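DNA endonuclease I-CvuI (Chlorella vulgaris, PDB 5A77) probably acts in intron homing as a LAGLIDADG endonuclease that binds and cleaves a DNA target in the presence of magnesium. Local coordinates at residues Y35-Y39 against C153-H159. Numbering follows the deposited sequence.
Sequences YLLKY and CLKKLGH. With nucleotides of chain C.
Leu37 and Leu154 bring the two backbones closest, 6.6 Å from CA to CA, where the type I turn of Tyr35 to Lys38 meets the end of helix 147-156. That turn closes through Lys38 N to Tyr35 O. The helix finishes in a Schellman motif at Gly158, and Leu154 O takes both Leu157 N and His159 N. The join itself is apolar. Leu37 sets CB 3.8 Å from Leu154 CD2. With CG anti to its carbonyl carbon (chi1 -43°), Leu37 also brings CD2 obliquely against the His159 ring in an off-centre CH-pi contact, 3.7 Å from His159 NE2. The Leu157 and Lys38 side chains cross at about a right angle, with Leu157 CD1 3.9 Å from Lys38 CG. The bend of Lys38 at chi2 (-64°) then carries the amine off to Glu33 O. The DNA meets the turn too: Leu36 N gives a nearly straight bond, 2.7 Å and 167°, to OP2 of DC2 of chain C. The Tyr35 ring has C5' of that nucleotide over one face and C8 of DA3 of chain C at its edge, in plane. Cutting this ring back to an alanine is likely to leave the DC2 sugar without a surface to pack on and open a gap beside C8 of the DA3 base. Leu124 of helix 121-135 also touches Leu37. The arrangement joins the C-terminal helix to the loop between the first two strands of the LAGLIDADG fold's DNA-binding antiparallel sheet.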
loop_
_atom_site.group_PDB
_atom_site.type_symbol
_atom_site.label_atom_id
_atom_site.label_comp_id
_atom_site.label_asym_id
_atom_site.label_seq_id
_atom_site.Cartn_x
_atom_site.Cartn_y
_atom_site.Cartn_z
ATOM N N TYR B 35 32.520 -15.859 -2.293
ATOM C CA TYR B 35 32.765 -14.951 -3.419
ATOM C C TYR B 35 34.225 -14.522 -3.449
ATOM O O TYR B 35 34.813 -14.250 -2.396
ATOM C CB TYR B 35 31.879 -13.699 -3.328
ATOM C CG TYR B 35 30.533 -13.758 -4.028
ATOM C CD1 TYR B 35 29.664 -14.832 -3.837
ATOM C CD2 TYR B 35 30.107 -12.699 -4.838
ATOM C CE1 TYR B 35 28.413 -14.868 -4.457
ATOM C CE2 TYR B 35 28.865 -12.726 -5.468
ATOM C CZ TYR B 35 28.016 -13.814 -5.267
ATOM O OH TYR B 35 26.788 -13.844 -5.889
ATOM N N LEU B 36 34.804 -14.457 -4.649
ATOM C CA LEU B 36 36.168 -13.934 -4.835
ATOM C C LEU B 36 36.335 -12.554 -4.219
ATOM O O LEU B 36 37.271 -12.329 -3.461
ATOM C CB LEU B 36 36.538 -13.874 -6.319
ATOM C CG LEU B 36 37.765 -14.731 -6.645
ATOM C CD1 LEU B 36 37.501 -16.164 -6.259
ATOM C CD2 LEU B 36 38.168 -14.640 -8.104
ATOM N N LEU B 37 35.406 -11.652 -4.539
ATOM C CA LEU B 37 35.384 -10.272 -4.023
ATOM C C LEU B 37 34.519 -10.098 -2.769
ATOM O O LEU B 37 34.148 -8.982 -2.430
ATOM C CB LEU B 37 34.877 -9.312 -5.102
ATOM C CG LEU B 37 35.436 -9.538 -6.506
ATOM C CD1 LEU B 37 34.754 -8.636 -7.511
ATOM C CD2 LEU B 37 36.914 -9.297 -6.494
ATOM N N LYS B 38 34.153 -11.201 -2.117
ATOM C CA LYS B 38 33.476 -11.160 -0.810
ATOM C C LYS B 38 32.065 -10.543 -0.775
ATOM O O LYS B 38 31.355 -10.704 0.223
ATOM C CB LYS B 38 34.355 -10.409 0.203
ATOM C CG LYS B 38 35.679 -11.073 0.493
ATOM C CD LYS B 38 35.469 -12.424 1.144
ATOM C CE LYS B 38 36.754 -13.244 1.163
ATOM N NZ LYS B 38 36.507 -14.569 1.801
ATOM N N TYR B 39 31.654 -9.831 -1.823
ATOM C CA TYR B 39 30.348 -9.168 -1.783
ATOM C C TYR B 39 29.524 -9.325 -3.054
ATOM O O TYR B 39 30.050 -9.367 -4.167
ATOM C CB TYR B 39 30.504 -7.663 -1.474
ATOM C CG TYR B 39 30.977 -7.357 -0.068
ATOM C CD1 TYR B 39 30.096 -7.363 0.999
ATOM C CD2 TYR B 39 32.306 -7.067 0.190
ATOM C CE1 TYR B 39 30.524 -7.082 2.284
ATOM C CE2 TYR B 39 32.745 -6.784 1.473
ATOM C CZ TYR B 39 31.848 -6.794 2.514
ATOM O OH TYR B 39 32.279 -6.516 3.791
ATOM N N CYS B 153 37.768 -3.388 1.687
ATOM C CA CYS B 153 38.125 -4.798 1.741
ATOM C C CYS B 153 38.585 -5.268 0.357
ATOM O O CYS B 153 39.405 -6.175 0.233
ATOM C CB CYS B 153 36.935 -5.628 2.224
ATOM S SG CYS B 153 37.009 -7.401 1.921
ATOM N N LEU B 154 38.068 -4.624 -0.685
ATOM C CA LEU B 154 38.559 -4.823 -2.041
ATOM C C LEU B 154 40.005 -4.373 -2.099
ATOM O O LEU B 154 40.852 -5.024 -2.728
ATOM C CB LEU B 154 37.732 -4.031 -3.052
ATOM C CG LEU B 154 36.397 -4.613 -3.510
ATOM C CD1 LEU B 154 35.703 -3.689 -4.509
ATOM C CD2 LEU B 154 36.568 -6.013 -4.091
ATOM N N LYS B 155 40.275 -3.244 -1.446
ATOM C CA LYS B 155 41.619 -2.697 -1.357
ATOM C C LYS B 155 42.571 -3.713 -0.741
ATOM O O LYS B 155 43.695 -3.870 -1.208
ATOM C CB LYS B 155 41.605 -1.401 -0.537
ATOM C CG LYS B 155 42.332 -0.242 -1.173
ATOM C CD LYS B 155 41.397 0.922 -1.482
ATOM C CE LYS B 155 42.200 2.222 -1.521
ATOM N NZ LYS B 155 41.835 3.141 -2.641
ATOM N N LYS B 156 42.106 -4.406 0.299
ATOM C CA LYS B 156 42.926 -5.389 1.014
ATOM C C LYS B 156 43.006 -6.756 0.336
ATOM O O LYS B 156 43.797 -7.596 0.749
ATOM C CB LYS B 156 42.421 -5.586 2.448
ATOM C CG LYS B 156 41.975 -4.312 3.112
ATOM C CD LYS B 156 41.633 -4.500 4.587
ATOM C CE LYS B 156 42.009 -3.249 5.367
ATOM N NZ LYS B 156 41.649 -2.027 4.581
ATOM N N LEU B 157 42.196 -6.994 -0.690
ATOM C CA LEU B 157 42.319 -8.240 -1.445
ATOM C C LEU B 157 43.372 -8.063 -2.513
ATOM O O LEU B 157 43.720 -9.015 -3.215
ATOM C CB LEU B 157 40.987 -8.649 -2.059
ATOM C CG LEU B 157 40.061 -9.208 -0.981
ATOM C CD1 LEU B 157 38.628 -9.340 -1.482
ATOM C CD2 LEU B 157 40.602 -10.542 -0.475
ATOM N N GLY B 158 43.880 -6.834 -2.618
ATOM C CA GLY B 158 44.962 -6.517 -3.526
ATOM C C GLY B 158 44.474 -5.797 -4.760
ATOM O O GLY B 158 45.257 -5.449 -5.642
ATOM N N HIS B 159 43.171 -5.562 -4.813
ATOM C CA HIS B 159 42.531 -4.972 -5.983
ATOM C C HIS B 159 42.594 -3.453 -5.994
ATOM O O HIS B 159 42.555 -2.808 -4.944
ATOM C CB HIS B 159 41.071 -5.430 -6.059
ATOM C CG HIS B 159 40.923 -6.867 -6.420
ATOM N ND1 HIS B 159 41.072 -7.339 -7.696
ATOM C CD2 HIS B 159 40.661 -7.968 -5.645
ATOM C CE1 HIS B 159 40.897 -8.653 -7.721
ATOM N NE2 HIS B 159 40.647 -9.043 -6.476
ATOM P P DC C 2 33.389 -15.628 -8.190
ATOM O OP1 DC C 2 34.404 -15.245 -9.199
ATOM O OP2 DC C 2 33.343 -14.957 -6.867
ATOM O "O5'" DC C 2 31.963 -15.527 -8.909
ATOM C "C5'" DC C 2 30.763 -15.450 -8.142
ATOM C "C4'" DC C 2 29.602 -16.043 -8.915
ATOM O "O4'" DC C 2 29.450 -17.434 -8.530
ATOM C "C3'" DC C 2 28.256 -15.366 -8.663
ATOM O "O3'" DC C 2 27.570 -15.088 -9.892
ATOM C "C2'" DC C 2 27.478 -16.362 -7.798
ATOM C "C1'" DC C 2 28.133 -17.698 -8.112
ATOM N N1 DC C 2 28.173 -18.588 -6.914
ATOM C C2 DC C 2 27.238 -19.607 -6.795
ATOM O O2 DC C 2 26.420 -19.783 -7.713
ATOM N N3 DC C 2 27.263 -20.391 -5.688
ATOM C C4 DC C 2 28.155 -20.158 -4.722
ATOM N N4 DC C 2 28.143 -20.961 -3.646
ATOM C C5 DC C 2 29.108 -19.109 -4.823
ATOM C C6 DC C 2 29.072 -18.348 -5.918
ATOM P P DA C 3 26.549 -13.841 -9.968
ATOM O OP1 DA C 3 26.189 -13.708 -11.402
ATOM O OP2 DA C 3 27.131 -12.745 -9.167
ATOM O "O5'" DA C 3 25.232 -14.306 -9.157
ATOM C "C5'" DA C 3 24.276 -15.149 -9.793
ATOM C "C4'" DA C 3 23.171 -15.575 -8.843
ATOM O "O4'" DA C 3 23.630 -16.641 -7.967
ATOM C "C3'" DA C 3 22.624 -14.482 -7.911
ATOM O "O3'" DA C 3 21.240 -14.683 -7.789
ATOM C "C2'" DA C 3 23.316 -14.827 -6.594
ATOM C "C1'" DA C 3 23.191 -16.336 -6.673
ATOM N N9 DA C 3 23.955 -17.085 -5.678
ATOM C C8 DA C 3 25.143 -16.731 -5.096
ATOM N N7 DA C 3 25.580 -17.598 -4.212
ATOM C C5 DA C 3 24.602 -18.588 -4.205
ATOM C C6 DA C 3 24.473 -19.800 -3.486
ATOM N N6 DA C 3 25.365 -20.219 -2.582
ATOM N N1 DA C 3 23.373 -20.563 -3.726
ATOM C C2 DA C 3 22.469 -20.134 -4.621
ATOM N N3 DA C 3 22.484 -19.014 -5.359
ATOM C C4 DA C 3 23.593 -18.282 -5.101
ATOM O "O5'" DT C 1 34.754 -19.923 -4.508
ATOM C "C5'" DT C 1 35.556 -19.237 -5.487
ATOM C "C4'" DT C 1 34.756 -18.933 -6.748
ATOM O "O4'" DT C 1 33.916 -20.072 -7.079
ATOM C "C3'" DT C 1 33.788 -17.739 -6.653
ATOM O "O3'" DT C 1 33.584 -17.201 -7.958
ATOM C "C2'" DT C 1 32.516 -18.407 -6.156
ATOM C "C1'" DT C 1 32.546 -19.668 -7.019
ATOM N N1 DT C 1 31.737 -20.804 -6.509
ATOM C C2 DT C 1 30.738 -21.307 -7.302
ATOM O O2 DT C 1 30.466 -20.844 -8.400
ATOM N N3 DT C 1 30.060 -22.382 -6.766
ATOM C C4 DT C 1 30.291 -22.982 -5.538
ATOM O O4 DT C 1 29.635 -23.932 -5.136
ATOM C C5 DT C 1 31.355 -22.401 -4.755
ATOM C C7 DT C 1 31.694 -22.971 -3.407
ATOM C C6 DT C 1 32.021 -21.350 -5.274
#